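Local structure of 14-3-3 protein (Cryptosporidium parvum, 3EFZ) at residues B[121-132]-B[144-155]. The protein probably binds phosphoserine-containing partner proteins, as other dimeric members of the 14-3-3 family do in cell regulation and signalling. Numbering follows the deposited sequence. Where two conformers were deposited one is given.
Sequences SEDVIRIIDDNL and CIKLKGDLMRYK
Ile-125 enters as a knob the hole formed by Lys-148, Leu-151, Met-152 and Lys-155, its CG1 lying 3.8 Å from Leu-151 CD1 as the two side chains run past each other in opposite directions. A beta-branched residue suits this place because its CG2 methyl still reaches the aliphatic stem of Lys-148. One turn on, Ile-128 splits its branches: CG2 packs on Cys-144 CB, while CD1 presses tightly on Leu-147 CD2 at 3.3 Å. Val-124 CG1 meets Leu-151 CD1 at 3.6 Å, the two side chains crossing at about a right angle. The two helices are consecutive and antiparallel in the all-helical 14-3-3 fold, their local axes 10.0 Å apart at 160°. This apolar seam lies behind the predicted phosphoserine site: Arg-153 leaves another face of helix 138-158 toward Arg-79, its NE bonded to Tyr-175 OH and its NH2 weakly to Asp-150. Lysines suit one flank of this seam, since long stems can pack while their amines reach carboxylates. Lys-148 bends at chi3 (-70°), bringing NZ into a salt bridge with the syn lone pair of Asp-129 OD1 at 2.7 Å. Lys-155 instead stays extended, passes Ser-121 OG with CE, and in the Glu-122 conformer given forms a second salt bridge, NZ to the anti lone pair of Glu-122 OE2 at 2.6 Å. The small Ser-121 leaves room for that stem and turns its hydroxyl back to Ile-117 O of its own helix.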
loop_
_atom_site.group_PDB
_atom_site.type_symbol
_atom_site.label_atom_id
_atom_site.label_comp_id
_atom_site.label_asym_id
_atom_site.label_seq_id
_atom_site.Cartn_x
_atom_site.Cartn_y
_atom_site.Cartn_z
ATOM N N SER B 121 7.000 11.173 -2.122
ATOM C CA SER B 121 8.353 10.893 -1.676
ATOM C C SER B 121 9.056 12.181 -1.164
ATOM O O SER B 121 9.808 12.134 -0.198
ATOM C CB SER B 121 9.146 10.103 -2.735
ATOM O OG SER B 121 9.365 10.881 -3.894
ATOM N N GLU B 122 8.792 13.332 -1.780
ATOM C CA GLU B 122 9.323 14.570 -1.241
ATOM C C GLU B 122 8.715 14.853 0.153
ATOM O O GLU B 122 9.438 15.299 1.053
ATOM C CB GLU B 122 9.132 15.720 -2.239
ATOM C CG GLU B 122 9.828 17.033 -1.901
ATOM C CD GLU B 122 11.302 16.908 -1.572
ATOM O OE1 GLU B 122 11.757 17.686 -0.717
ATOM O OE2 GLU B 122 12.005 16.059 -2.159
ATOM N N ASP B 123 7.424 14.536 0.345
ATOM C CA ASP B 123 6.754 14.638 1.643
ATOM C C ASP B 123 7.493 13.824 2.721
ATOM O O ASP B 123 7.831 14.355 3.777
ATOM C CB ASP B 123 5.300 14.144 1.569
ATOM C CG ASP B 123 4.332 15.143 0.910
ATOM O OD1 ASP B 123 4.647 16.361 0.825
ATOM O OD2 ASP B 123 3.222 14.686 0.498
ATOM N N VAL B 124 7.744 12.544 2.450
ATOM C CA VAL B 124 8.455 11.664 3.389
ATOM C C VAL B 124 9.847 12.226 3.761
ATOM O O VAL B 124 10.189 12.301 4.933
ATOM C CB VAL B 124 8.631 10.244 2.825
ATOM C CG1 VAL B 124 9.479 9.385 3.763
ATOM C CG2 VAL B 124 7.285 9.578 2.556
ATOM N N ILE B 125 10.631 12.585 2.749
ATOM C CA ILE B 125 11.963 13.192 2.907
ATOM C C ILE B 125 11.973 14.410 3.828
ATOM O O ILE B 125 12.797 14.490 4.737
ATOM C CB ILE B 125 12.614 13.514 1.529
ATOM C CG1 ILE B 125 13.061 12.200 0.871
ATOM C CG2 ILE B 125 13.833 14.467 1.691
ATOM C CD1 ILE B 125 13.257 12.254 -0.631
ATOM N N ARG B 126 11.049 15.343 3.601
ATOM C CA ARG B 126 10.890 16.490 4.487
ATOM C C ARG B 126 10.600 16.077 5.933
ATOM O O ARG B 126 11.164 16.652 6.851
ATOM C CB ARG B 126 9.820 17.451 3.960
ATOM C CG ARG B 126 10.102 18.003 2.533
ATOM C CD ARG B 126 9.260 19.267 2.248
ATOM N NE ARG B 126 9.059 19.555 0.822
ATOM C CZ ARG B 126 8.050 19.069 0.082
ATOM N NH1 ARG B 126 7.946 19.392 -1.207
ATOM N NH2 ARG B 126 7.138 18.257 0.618
ATOM N N ILE B 127 9.734 15.080 6.130
ATOM C CA ILE B 127 9.427 14.570 7.475
ATOM C C ILE B 127 10.670 13.937 8.108
ATOM O O ILE B 127 10.986 14.229 9.267
ATOM C CB ILE B 127 8.238 13.556 7.500
ATOM C CG1 ILE B 127 6.936 14.248 7.090
ATOM C CG2 ILE B 127 8.079 12.914 8.906
ATOM C CD1 ILE B 127 5.863 13.282 6.694
ATOM N N ILE B 128 11.382 13.110 7.345
ATOM C CA ILE B 128 12.621 12.502 7.831
ATOM C C ILE B 128 13.631 13.584 8.251
ATOM O O ILE B 128 14.146 13.543 9.368
ATOM C CB ILE B 128 13.252 11.534 6.793
ATOM C CG1 ILE B 128 12.452 10.244 6.697
ATOM C CG2 ILE B 128 14.740 11.218 7.124
ATOM C CD1 ILE B 128 12.969 9.355 5.591
ATOM N N ASP B 129 13.872 14.566 7.377
ATOM C CA ASP B 129 14.842 15.627 7.656
ATOM C C ASP B 129 14.542 16.481 8.900
ATOM O O ASP B 129 15.473 16.835 9.648
ATOM C CB ASP B 129 15.077 16.474 6.412
ATOM C CG ASP B 129 15.968 15.773 5.422
ATOM O OD1 ASP B 129 16.741 14.892 5.860
ATOM O OD2 ASP B 129 15.910 16.092 4.223
ATOM N N ASP B 130 13.255 16.769 9.131
ATOM C CA ASP B 130 12.831 17.556 10.297
ATOM C C ASP B 130 12.953 16.790 11.617
ATOM O O ASP B 130 12.978 17.396 12.689
ATOM C CB ASP B 130 11.388 18.062 10.126
ATOM C CG ASP B 130 11.256 19.131 9.049
ATOM O OD1 ASP B 130 12.233 19.870 8.795
ATOM O OD2 ASP B 130 10.160 19.239 8.455
ATOM N N ASN B 131 13.032 15.463 11.534
ATOM C CA ASN B 131 13.029 14.589 12.710
ATOM C C ASN B 131 14.263 13.717 12.876
ATOM O O ASN B 131 14.396 13.001 13.880
ATOM C CB ASN B 131 11.784 13.693 12.686
ATOM C CG ASN B 131 10.505 14.470 12.926
ATOM O OD1 ASN B 131 10.173 14.781 14.072
ATOM N ND2 ASN B 131 9.775 14.786 11.850
ATOM N N LEU B 132 15.157 13.771 11.899
ATOM C CA LEU B 132 16.353 12.951 11.889
ATOM C C LEU B 132 17.088 12.977 13.233
ATOM O O LEU B 132 17.441 11.933 13.782
ATOM C CB LEU B 132 17.289 13.398 10.756
ATOM C CG LEU B 132 18.443 12.451 10.453
ATOM C CD1 LEU B 132 17.865 11.102 10.082
ATOM C CD2 LEU B 132 19.311 13.016 9.333
ATOM N N CYS B 144 16.987 5.930 8.184
ATOM C CA CYS B 144 16.291 7.034 7.514
ATOM C C CYS B 144 17.017 7.574 6.263
ATOM O O CYS B 144 16.378 7.943 5.275
ATOM C CB CYS B 144 16.056 8.176 8.500
ATOM S SG CYS B 144 15.024 7.752 9.901
ATOM N N ILE B 145 18.348 7.613 6.308
ATOM C CA ILE B 145 19.154 8.130 5.202
ATOM C C ILE B 145 19.176 7.134 4.018
ATOM O O ILE B 145 19.097 7.544 2.849
ATOM C CB ILE B 145 20.566 8.528 5.711
ATOM C CG1 ILE B 145 20.447 9.705 6.692
ATOM C CG2 ILE B 145 21.546 8.854 4.550
ATOM C CD1 ILE B 145 21.688 9.924 7.573
ATOM N N LYS B 146 19.257 5.836 4.314
ATOM C CA LYS B 146 19.089 4.818 3.277
ATOM C C LYS B 146 17.716 4.963 2.589
ATOM O O LYS B 146 17.613 4.882 1.355
ATOM C CB LYS B 146 19.234 3.395 3.843
ATOM C CG LYS B 146 18.588 2.376 2.931
ATOM C CD LYS B 146 18.445 1.002 3.505
ATOM C CE LYS B 146 17.653 0.136 2.543
ATOM N NZ LYS B 146 16.196 0.326 2.674
ATOM N N LEU B 147 16.686 5.174 3.411
ATOM C CA LEU B 147 15.319 5.378 2.976
ATOM C C LEU B 147 15.187 6.566 2.017
ATOM O O LEU B 147 14.505 6.469 0.994
ATOM C CB LEU B 147 14.456 5.597 4.217
ATOM C CG LEU B 147 12.957 5.424 4.140
ATOM C CD1 LEU B 147 12.394 4.950 5.490
ATOM C CD2 LEU B 147 12.313 6.750 3.675
ATOM N N LYS B 148 15.843 7.679 2.344
ATOM C CA LYS B 148 15.929 8.818 1.420
ATOM C C LYS B 148 16.650 8.433 0.127
ATOM O O LYS B 148 16.292 8.915 -0.946
ATOM C CB LYS B 148 16.621 10.015 2.067
ATOM C CG LYS B 148 15.870 10.642 3.247
ATOM C CD LYS B 148 16.371 12.035 3.537
ATOM C CE LYS B 148 17.796 12.043 4.144
ATOM N NZ LYS B 148 18.353 13.424 4.249
ATOM N N GLY B 149 17.679 7.592 0.247
ATOM C CA GLY B 149 18.371 7.007 -0.895
ATOM C C GLY B 149 17.450 6.231 -1.804
ATOM O O GLY B 149 17.454 6.471 -3.018
ATOM N N ASP B 150 16.645 5.333 -1.213
ATOM C CA ASP B 150 15.581 4.608 -1.921
ATOM C C ASP B 150 14.585 5.526 -2.624
ATOM O O ASP B 150 14.270 5.307 -3.792
ATOM C CB ASP B 150 14.800 3.660 -0.985
ATOM C CG ASP B 150 15.670 2.580 -0.362
ATOM O OD1 ASP B 150 16.729 2.216 -0.901
ATOM O OD2 ASP B 150 15.270 2.078 0.683
ATOM N N LEU B 151 14.068 6.521 -1.911
ATOM C CA LEU B 151 13.122 7.489 -2.484
ATOM C C LEU B 151 13.709 8.345 -3.611
ATOM O O LEU B 151 13.019 8.646 -4.572
ATOM C CB LEU B 151 12.521 8.400 -1.405
ATOM C CG LEU B 151 11.627 7.783 -0.320
ATOM C CD1 LEU B 151 11.252 8.859 0.645
ATOM C CD2 LEU B 151 10.373 7.095 -0.881
ATOM N N MET B 152 14.968 8.740 -3.491
ATOM C CA MET B 152 15.662 9.373 -4.610
ATOM C C MET B 152 15.792 8.460 -5.850
ATOM O O MET B 152 15.643 8.911 -6.995
ATOM C CB MET B 152 17.040 9.880 -4.166
ATOM C CG MET B 152 16.980 11.170 -3.377
ATOM S SD MET B 152 16.156 12.490 -4.287
ATOM C CE MET B 152 15.206 13.172 -2.951
ATOM N N ARG B 153 16.088 7.181 -5.598
ATOM C CA ARG B 153 16.169 6.142 -6.646
ATOM C C ARG B 153 14.827 6.005 -7.356
ATOM O O ARG B 153 14.782 5.840 -8.584
ATOM C CB ARG B 153 16.630 4.788 -6.054
ATOM C CG ARG B 153 16.587 3.573 -7.009
ATOM C CD ARG B 153 17.449 2.386 -6.492
ATOM N NE ARG B 153 17.028 1.927 -5.153
ATOM C CZ ARG B 153 16.053 1.048 -4.933
ATOM N NH1 ARG B 153 15.402 0.495 -5.957
ATOM N NH2 ARG B 153 15.726 0.715 -3.685
ATOM N N TYR B 154 13.736 6.092 -6.589
ATOM C CA TYR B 154 12.396 6.040 -7.175
ATOM C C TYR B 154 12.115 7.230 -8.085
ATOM O O TYR B 154 11.492 7.063 -9.126
ATOM C CB TYR B 154 11.309 5.979 -6.099
ATOM C CG TYR B 154 11.305 4.749 -5.199
ATOM C CD1 TYR B 154 12.092 3.614 -5.464
ATOM C CD2 TYR B 154 10.471 4.721 -4.082
ATOM C CE1 TYR B 154 12.050 2.506 -4.621
ATOM C CE2 TYR B 154 10.405 3.621 -3.246
ATOM C CZ TYR B 154 11.195 2.530 -3.505
ATOM O OH TYR B 154 11.069 1.477 -2.631
ATOM N N LYS B 155 12.554 8.425 -7.680
ATOM C CA LYS B 155 12.304 9.655 -8.458
ATOM C C LYS B 155 13.084 9.551 -9.759
ATOM O O LYS B 155 12.585 9.920 -10.820
ATOM C CB LYS B 155 12.738 10.931 -7.704
ATOM C CG LYS B 155 12.012 11.253 -6.396
ATOM C CD LYS B 155 12.357 12.677 -5.937
ATOM C CE LYS B 155 11.771 12.982 -4.576
ATOM N NZ LYS B 155 11.943 14.427 -4.159
#